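Local coordinates for NO-binding heme-dependent sensor protein (Shewanella oneidensis, PDB 4U9B) that binds heme and senses nitric oxide as an H-NOX family gas sensor, here caught with NO on ferrous heme, and also binds a zinc ion, at residues H103-V106 against N107-Y110; I159-D162 against T163-H166; F88-F91 against T92-V95. All blocks are in the same frame, centred on the assembly; numbering follows the deposited sequence.

Interaction 1 of 3, residues H103-V106 against N107-Y110. With HEM (protoporphyrin IX containing Fe), chain B.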
loop_
_atom_site.group_PDB
_atom_site.type_symbol
_atom_site.label_atom_id
_atom_site.label_comp_id
_atom_site.label_asym_id
_atom_site.label_seq_id
_atom_site.Cartn_x
_atom_site.Cartn_y
_atom_site.Cartn_z
ATOM N N HIS A 103 -10.813 2.852 -6.978
ATOM C CA HIS A 103 -11.488 1.554 -6.943
ATOM C C HIS A 103 -12.014 1.188 -8.328
ATOM O O HIS A 103 -11.825 0.064 -8.798
ATOM C CB HIS A 103 -12.635 1.581 -5.928
ATOM C CG HIS A 103 -13.172 0.226 -5.575
ATOM N ND1 HIS A 103 -12.686 -0.513 -4.520
ATOM C CD2 HIS A 103 -14.161 -0.513 -6.132
ATOM C CE1 HIS A 103 -13.348 -1.657 -4.444
ATOM N NE2 HIS A 103 -14.246 -1.681 -5.410
ATOM N N LEU A 104 -12.658 2.151 -8.981
ATOM C CA LEU A 104 -13.208 1.940 -10.314
ATOM C C LEU A 104 -12.129 1.611 -11.333
ATOM O O LEU A 104 -12.239 0.630 -12.070
ATOM C CB LEU A 104 -13.975 3.181 -10.784
ATOM C CG LEU A 104 -14.538 3.070 -12.204
ATOM C CD1 LEU A 104 -15.679 2.076 -12.237
ATOM C CD2 LEU A 104 -14.977 4.413 -12.729
ATOM N N GLU A 105 -11.100 2.449 -11.392
ATOM C CA GLU A 105 -10.068 2.298 -12.411
ATOM C C GLU A 105 -9.282 1.004 -12.226
ATOM O O GLU A 105 -8.846 0.397 -13.202
ATOM C CB GLU A 105 -9.121 3.502 -12.399
ATOM C CG GLU A 105 -9.795 4.845 -12.700
ATOM C CD GLU A 105 -10.535 4.865 -14.029
ATOM O OE1 GLU A 105 -10.156 4.104 -14.942
ATOM O OE2 GLU A 105 -11.501 5.646 -14.157
ATOM N N VAL A 106 -9.101 0.575 -10.980
ATOM C CA VAL A 106 -8.415 -0.688 -10.723
ATOM C C VAL A 106 -9.271 -1.857 -11.196
ATOM O O VAL A 106 -8.756 -2.819 -11.755
ATOM C CB VAL A 106 -8.076 -0.871 -9.226
ATOM C CG1 VAL A 106 -7.573 -2.292 -8.944
ATOM C CG2 VAL A 106 -7.030 0.148 -8.796
ATOM N N ASN A 107 -10.579 -1.780 -10.971
ATOM C CA ASN A 107 -11.472 -2.855 -11.389
ATOM C C ASN A 107 -11.648 -2.896 -12.902
ATOM O O ASN A 107 -12.010 -3.932 -13.469
ATOM C CB ASN A 107 -12.830 -2.718 -10.702
ATOM C CG ASN A 107 -12.869 -3.418 -9.357
ATOM O OD1 ASN A 107 -13.031 -4.635 -9.285
ATOM N ND2 ASN A 107 -12.711 -2.653 -8.284
ATOM N N LYS A 108 -11.388 -1.769 -13.555
ATOM C CA LYS A 108 -11.399 -1.713 -15.011
ATOM C C LYS A 108 -10.127 -2.332 -15.588
ATOM O O LYS A 108 -10.156 -2.953 -16.649
ATOM C CB LYS A 108 -11.545 -0.267 -15.495
ATOM C CG LYS A 108 -12.964 0.276 -15.411
ATOM C CD LYS A 108 -13.012 1.805 -15.476
ATOM C CE LYS A 108 -12.322 2.361 -16.713
ATOM N NZ LYS A 108 -12.349 3.850 -16.735
ATOM N N LEU A 109 -9.016 -2.169 -14.873
ATOM C CA LEU A 109 -7.708 -2.586 -15.376
ATOM C C LEU A 109 -7.293 -3.991 -14.941
ATOM O O LEU A 109 -6.403 -4.591 -15.548
ATOM C CB LEU A 109 -6.639 -1.594 -14.923
ATOM C CG LEU A 109 -6.712 -0.186 -15.508
ATOM C CD1 LEU A 109 -5.811 0.744 -14.712
ATOM C CD2 LEU A 109 -6.313 -0.185 -16.972
ATOM N N TYR A 110 -7.929 -4.507 -13.894
ATOM C CA TYR A 110 -7.551 -5.798 -13.316
ATOM C C TYR A 110 -8.744 -6.739 -13.218
ATOM O O TYR A 110 -9.878 -6.306 -12.999
ATOM C CB TYR A 110 -6.934 -5.607 -11.925
ATOM C CG TYR A 110 -5.585 -4.922 -11.939
ATOM C CD1 TYR A 110 -5.485 -3.537 -11.923
ATOM C CD2 TYR A 110 -4.412 -5.663 -11.965
ATOM C CE1 TYR A 110 -4.254 -2.909 -11.936
ATOM C CE2 TYR A 110 -3.177 -5.046 -11.976
ATOM C CZ TYR A 110 -3.104 -3.668 -11.964
ATOM O OH TYR A 110 -1.875 -3.049 -11.979
HETATM C CHA HEM B . -4.008 -2.467 -2.982
HETATM C CHB HEM B . -4.600 1.545 -0.341
HETATM C CHC HEM B . -3.544 4.280 -4.175
HETATM C CHD HEM B . -4.141 0.372 -6.984
HETATM C C1A HEM B . -4.072 -1.610 -1.911
HETATM C C2A HEM B . -3.808 -1.945 -0.526
HETATM C C3A HEM B . -3.971 -0.830 0.195
HETATM C C4A HEM B . -4.343 0.242 -0.701
HETATM C CMA HEM B . -3.799 -0.678 1.716
HETATM C CAA HEM B . -3.410 -3.336 0.021
HETATM C CBA HEM B . -4.583 -4.316 -0.067
HETATM C CGA HEM B . -5.492 -4.268 1.142
HETATM O O1A HEM B . -6.474 -5.061 1.178
HETATM O O2A HEM B . -5.258 -3.456 2.076
HETATM C C1B HEM B . -4.313 2.638 -1.122
HETATM C C2B HEM B . -4.183 4.001 -0.657
HETATM C C3B HEM B . -3.901 4.771 -1.725
HETATM C C4B HEM B . -3.824 3.897 -2.883
HETATM C CMB HEM B . -4.388 4.392 0.824
HETATM C CAB HEM B . -3.644 6.293 -1.824
HETATM C CBB HEM B . -3.297 7.056 -0.782
HETATM C C1C HEM B . -3.618 3.461 -5.284
HETATM C C2C HEM B . -3.392 3.871 -6.651
HETATM C C3C HEM B . -3.562 2.813 -7.451
HETATM C C4C HEM B . -3.894 1.674 -6.604
HETATM C CMC HEM B . -3.026 5.307 -7.083
HETATM C CAC HEM B . -3.392 2.871 -8.992
HETATM C CBC HEM B . -3.799 1.898 -9.815
HETATM C C1D HEM B . -4.057 -0.741 -6.178
HETATM C C2D HEM B . -3.902 -2.090 -6.669
HETATM C C3D HEM B . -3.861 -2.974 -5.425
HETATM C C4D HEM B . -3.998 -2.077 -4.302
HETATM C CMD HEM B . -3.788 -2.546 -8.137
HETATM C CAD HEM B . -3.702 -4.502 -5.368
HETATM C CBD HEM B . -5.070 -5.177 -5.406
HETATM C CGD HEM B . -4.874 -6.668 -5.340
HETATM O O1D HEM B . -3.786 -7.095 -4.882
HETATM O O2D HEM B . -5.797 -7.430 -5.738
HETATM N NA HEM B . -4.388 -0.264 -1.983
HETATM N NB HEM B . -4.086 2.607 -2.478
HETATM N NC HEM B . -3.923 2.112 -5.293
HETATM N ND HEM B . -4.110 -0.773 -4.784
HETATM FE FE HEM B . -4.332 0.923 -3.650
#
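H103 and N107 face each other, one turn apart, on the proximal helix of the H-NOX heme pocket, the helix that supplies the axial histidine in other states of this protein. Here that ligand has let go: NE2 of H103 lies 10.4 Å from the heme FE. With CG swung opposite the main-chain nitrogen (chi1 -166°), the imidazole lies beside the side chain of N107, one turn further on, and presents one face to its amide, whose ND2 stands over the rim of the ring, 3.4 Å from CD2 of H103. The ring and amide planes are inclined by 42°. The same ND2 donates to H103 O at 2.9 Å, reaching that oxygen from above the carbonyl plane, while N107 N donates to it at 3.1 Å from the other face, so two N-H groups of one residue grip a single oxygen. L115, itself part of the NO pocket, touches both side chains.

One turn on, V106 is the heme-facing residue. Its CG2 meets the meso carbon CHD of the porphyrin at 3.4 Å, and CG1 packs 3.8 Å from CD1 of Y110. The Y110 ring takes the heme methyl CMD over one face, with CE1 of Y110 at 3.8 Å, and its hydroxyl is hydrogen-bonded to H81. E105 and K108 run side by side along the helix, and NZ of K108 meets OE1 of E105 on the syn side of the carboxylate at 2.8 Å. K87 forms a second salt bridge with OE2.

With a lysine at each oxygen, the E105 carboxylate is probably well stabilised as the anion. The released imidazole, meanwhile, rests on an amide that gives one N-H to H103 O, an arrangement consistent with the cleaved iron-histidine bond of the NO complex.

Interaction 2 of 3, residues I159-D162 against T163-H166. With ZN (zinc ion), chain D.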
loop_
_atom_site.group_PDB
_atom_site.type_symbol
_atom_site.label_atom_id
_atom_site.label_comp_id
_atom_site.label_asym_id
_atom_site.label_seq_id
_atom_site.Cartn_x
_atom_site.Cartn_y
_atom_site.Cartn_z
ATOM N N ILE A 159 -0.528 11.961 10.355
ATOM C CA ILE A 159 -1.585 10.956 10.436
ATOM C C ILE A 159 -1.760 10.446 11.860
ATOM O O ILE A 159 -0.802 10.011 12.503
ATOM C CB ILE A 159 -1.307 9.757 9.498
ATOM C CG1 ILE A 159 -1.233 10.244 8.046
ATOM C CG2 ILE A 159 -2.400 8.681 9.651
ATOM C CD1 ILE A 159 -1.010 9.152 7.016
ATOM N N SER A 160 -2.999 10.517 12.339
ATOM C CA SER A 160 -3.392 9.892 13.593
ATOM C C SER A 160 -4.140 8.608 13.271
ATOM O O SER A 160 -5.076 8.605 12.477
ATOM C CB SER A 160 -4.262 10.828 14.432
ATOM O OG SER A 160 -3.548 12.004 14.779
ATOM N N HIS A 161 -3.712 7.523 13.897
ATOM C CA HIS A 161 -4.207 6.189 13.598
ATOM C C HIS A 161 -4.636 5.561 14.924
ATOM O O HIS A 161 -4.042 4.586 15.386
ATOM C CB HIS A 161 -3.100 5.396 12.890
ATOM C CG HIS A 161 -3.517 4.057 12.365
ATOM N ND1 HIS A 161 -2.796 3.396 11.394
ATOM C CD2 HIS A 161 -4.551 3.242 12.685
ATOM C CE1 HIS A 161 -3.372 2.237 11.131
ATOM N NE2 HIS A 161 -4.438 2.118 11.902
ATOM N N ASP A 162 -5.672 6.140 15.533
ATOM C CA ASP A 162 -6.010 5.866 16.931
ATOM C C ASP A 162 -7.068 4.775 17.113
ATOM O O ASP A 162 -7.323 4.335 18.235
ATOM C CB ASP A 162 -6.483 7.150 17.616
ATOM C CG ASP A 162 -5.390 8.203 17.708
ATOM O OD1 ASP A 162 -4.202 7.830 17.818
ATOM O OD2 ASP A 162 -5.717 9.406 17.676
ATOM N N THR A 163 -7.698 4.367 16.019
ATOM C CA THR A 163 -8.492 3.143 15.989
ATOM C C THR A 163 -7.801 2.212 15.008
ATOM O O THR A 163 -7.449 2.635 13.907
ATOM C CB THR A 163 -9.951 3.392 15.555
ATOM O OG1 THR A 163 -10.547 4.379 16.403
ATOM C CG2 THR A 163 -10.767 2.102 15.627
ATOM N N CYS A 164 -7.588 0.959 15.405
ATOM C CA CYS A 164 -6.829 0.032 14.572
ATOM C C CYS A 164 -7.267 -1.416 14.741
ATOM O O CYS A 164 -7.521 -1.882 15.852
ATOM C CB CYS A 164 -5.336 0.149 14.881
ATOM S SG CYS A 164 -4.286 -0.815 13.773
ATOM N N MET A 165 -7.335 -2.119 13.614
ATOM C CA MET A 165 -7.703 -3.528 13.591
ATOM C C MET A 165 -6.714 -4.393 14.363
ATOM O O MET A 165 -7.076 -5.445 14.892
ATOM C CB MET A 165 -7.788 -4.025 12.147
ATOM C CG MET A 165 -8.839 -3.328 11.301
ATOM S SD MET A 165 -8.886 -3.940 9.603
ATOM C CE MET A 165 -9.636 -5.542 9.853
ATOM N N HIS A 166 -5.460 -3.957 14.419
ATOM C CA HIS A 166 -4.418 -4.749 15.062
ATOM C C HIS A 166 -4.588 -4.813 16.578
ATOM O O HIS A 166 -3.882 -5.569 17.248
ATOM C CB HIS A 166 -3.038 -4.190 14.721
ATOM C CG HIS A 166 -2.663 -4.352 13.282
ATOM N ND1 HIS A 166 -2.491 -5.586 12.692
ATOM C CD2 HIS A 166 -2.431 -3.436 12.313
ATOM C CE1 HIS A 166 -2.169 -5.423 11.421
ATOM N NE2 HIS A 166 -2.124 -4.128 11.166
HETATM ZN ZN ZN D . -4.733 0.021 11.725
#
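T163 and C164 both meet the imidazole of H161, the first through its backbone and the second through its sulfur. T163 is paired with M173 of strand 172-179 by backbone hydrogen bonding. Its carbonyl oxygen turns in to the edge of the histidine ring and lies close to the ring plane, O of T163 being 3.2 Å from CD2 of H161. The approach is to a C-H that the metal-bound nitrogen beside it probably polarises.

C164 follows, with CB directed back toward the strand and SG placed opposite the backbone nitrogen (chi1 -173°), which carries the sulfur to the metal. SG of C164 binds the zinc ion at 2.3 Å, and NE2 of H161 binds it at 2.1 Å. NE2 of H161 and SG of C164 are 3.5 Å apart and subtend about 105° at the metal, close to the tetrahedral value. SG of C164 lies 4.3 Å from the centroid of the H161 ring, an oblique sulfur-aromatic contact that accompanies the shared metal. On its far side the ring is oriented by a second-shell bond from ND1 to E143 of helix 139-152.

At H166, where the chain has entered a short 3-10 turn, the backbone N donates to SG of C164 at 3.4 Å and 160°. Such an N-H...S bond would probably offset part of the negative charge on a zinc-bound thiolate. C139 of helix 139-152 and C172 of strand 172-179 join H161 and C164 to complete the coordination, giving the tetrahedral site of three cysteines and one histidine typical of structural zinc.

Interaction 3 of 3, residues F88-F91 against T92-V95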
loop_
_atom_site.group_PDB
_atom_site.type_symbol
_atom_site.label_atom_id
_atom_site.label_comp_id
_atom_site.label_asym_id
_atom_site.label_seq_id
_atom_site.Cartn_x
_atom_site.Cartn_y
_atom_site.Cartn_z
ATOM N N PHE A 88 -5.978 13.556 -10.603
ATOM C CA PHE A 88 -6.069 14.332 -9.366
ATOM C C PHE A 88 -5.116 15.521 -9.355
ATOM O O PHE A 88 -3.927 15.382 -9.645
ATOM C CB PHE A 88 -5.792 13.428 -8.168
ATOM C CG PHE A 88 -6.705 12.243 -8.093
ATOM C CD1 PHE A 88 -8.024 12.398 -7.704
ATOM C CD2 PHE A 88 -6.250 10.978 -8.425
ATOM C CE1 PHE A 88 -8.873 11.313 -7.639
ATOM C CE2 PHE A 88 -7.095 9.887 -8.360
ATOM C CZ PHE A 88 -8.408 10.055 -7.967
ATOM N N ASP A 89 -5.653 16.687 -9.005
ATOM C CA ASP A 89 -4.891 17.932 -8.997
ATOM C C ASP A 89 -4.143 18.159 -7.687
ATOM O O ASP A 89 -3.192 18.941 -7.639
ATOM C CB ASP A 89 -5.822 19.119 -9.259
ATOM C CG ASP A 89 -6.272 19.203 -10.704
ATOM O OD1 ASP A 89 -5.419 19.055 -11.605
ATOM O OD2 ASP A 89 -7.480 19.417 -10.940
ATOM N N ASP A 90 -4.576 17.486 -6.624
ATOM C CA ASP A 90 -3.974 17.680 -5.310
ATOM C C ASP A 90 -4.173 16.471 -4.403
ATOM O O ASP A 90 -4.913 15.543 -4.733
ATOM C CB ASP A 90 -4.554 18.933 -4.646
ATOM C CG ASP A 90 -6.071 18.945 -4.640
ATOM O OD1 ASP A 90 -6.680 17.973 -4.150
ATOM O OD2 ASP A 90 -6.658 19.931 -5.132
ATOM N N PHE A 91 -3.504 16.504 -3.254
ATOM C CA PHE A 91 -3.518 15.395 -2.305
ATOM C C PHE A 91 -4.926 15.057 -1.820
ATOM O O PHE A 91 -5.319 13.891 -1.815
ATOM C CB PHE A 91 -2.619 15.730 -1.114
ATOM C CG PHE A 91 -2.642 14.700 -0.019
ATOM C CD1 PHE A 91 -1.920 13.524 -0.139
ATOM C CD2 PHE A 91 -3.372 14.917 1.137
ATOM C CE1 PHE A 91 -1.936 12.578 0.869
ATOM C CE2 PHE A 91 -3.390 13.976 2.151
ATOM C CZ PHE A 91 -2.672 12.804 2.017
ATOM N N THR A 92 -5.686 16.073 -1.421
ATOM C CA THR A 92 -7.026 15.853 -0.882
ATOM C C THR A 92 -7.934 15.180 -1.906
ATOM O O THR A 92 -8.715 14.289 -1.563
ATOM C CB THR A 92 -7.674 17.173 -0.423
ATOM O OG1 THR A 92 -6.882 17.762 0.615
ATOM C CG2 THR A 92 -9.086 16.936 0.107
ATOM N N SER A 93 -7.831 15.611 -3.161
ATOM C CA SER A 93 -8.642 15.049 -4.236
ATOM C C SER A 93 -8.355 13.562 -4.416
ATOM O O SER A 93 -9.274 12.763 -4.598
ATOM C CB SER A 93 -8.385 15.790 -5.551
ATOM O OG SER A 93 -8.493 17.192 -5.381
ATOM N N LEU A 94 -7.077 13.197 -4.361
ATOM C CA LEU A 94 -6.669 11.802 -4.521
ATOM C C LEU A 94 -7.253 10.937 -3.412
ATOM O O LEU A 94 -7.884 9.916 -3.681
ATOM C CB LEU A 94 -5.142 11.683 -4.533
ATOM C CG LEU A 94 -4.561 10.311 -4.907
ATOM C CD1 LEU A 94 -3.178 10.475 -5.518
ATOM C CD2 LEU A 94 -4.484 9.366 -3.705
ATOM N N VAL A 95 -7.037 11.347 -2.165
ATOM C CA VAL A 95 -7.483 10.569 -1.013
ATOM C C VAL A 95 -9.000 10.402 -1.007
ATOM O O VAL A 95 -9.514 9.310 -0.766
ATOM C CB VAL A 95 -7.041 11.225 0.310
ATOM C CG1 VAL A 95 -7.544 10.421 1.507
ATOM C CG2 VAL A 95 -5.525 11.343 0.356
#
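F88 and L94 cross at about a right angle where the chain enters helix 91-96, a start marked by an N-cap aspartate, D90. The F88 ring is laid against the helix backbone: CA of L94 sits over its face in a CH-pi contact, 3.7 Å from the centroid of the F88 ring and 19° from the normal. Beside it CB of L94 touches CG of F88 at 3.9 Å, and O of S93 approaches the ring obliquely, 3.4 Å from CD1 of F88. F153 packs on both F88 and L94, and L94 also borders the heme. An alanine in place of F88 would remove the ring and would probably open a gap beside the first turn, leaving L94 and F153 without their shared aromatic neighbour.

Between the two phenylalanines, D90 turns its carboxylate toward the first-turn N-H of S93. CG is wedged between the backbone N and the carbonyl carbon (chi1 51°), which lets OD1 of D90 accept from S93 N at 2.8 Å, the donor lying nearly in line with the C-O bond. OG of S93 is drawn in to the same oxygen, though the modelled separation is too short to be trusted in detail. D90 also gives its carbonyl O to L94 N at 3.2 Å, the first regular turn bond, and its negative charge probably interacts well with the helix N terminus.

The F91 ring packs on A149 and A150 of helix 139-152 and I176 and L178 of strand 172-179. CG2 of V95, from the next turn, lies over one face of it in a CH-pi contact, 3.8 Å from the F91 ring centroid. Along the backbone of the same two residues, V95 N donates to F91 O at 3.1 Å, almost straight at 172°.

In the fold
The three contacts follow one another along the chain, each within eight consecutive residues, so none crosses or encloses another. Interaction 3 comes first, turning the loop after helix 82-85 into helix 91-96 and setting that helix against the sheet and helix 139-152. Helix 98-109 is the next helix, and interaction 1 forms its last turns over the heme; the centres of these two contacts are 18 Å apart. After the first two strands and helix 139-152, interaction 2 closes the turn leaving edge strand 156-163, binding it through zinc to helix 139-152 and strand 172-179. It lies about 27 Å from interaction 1, centre to centre.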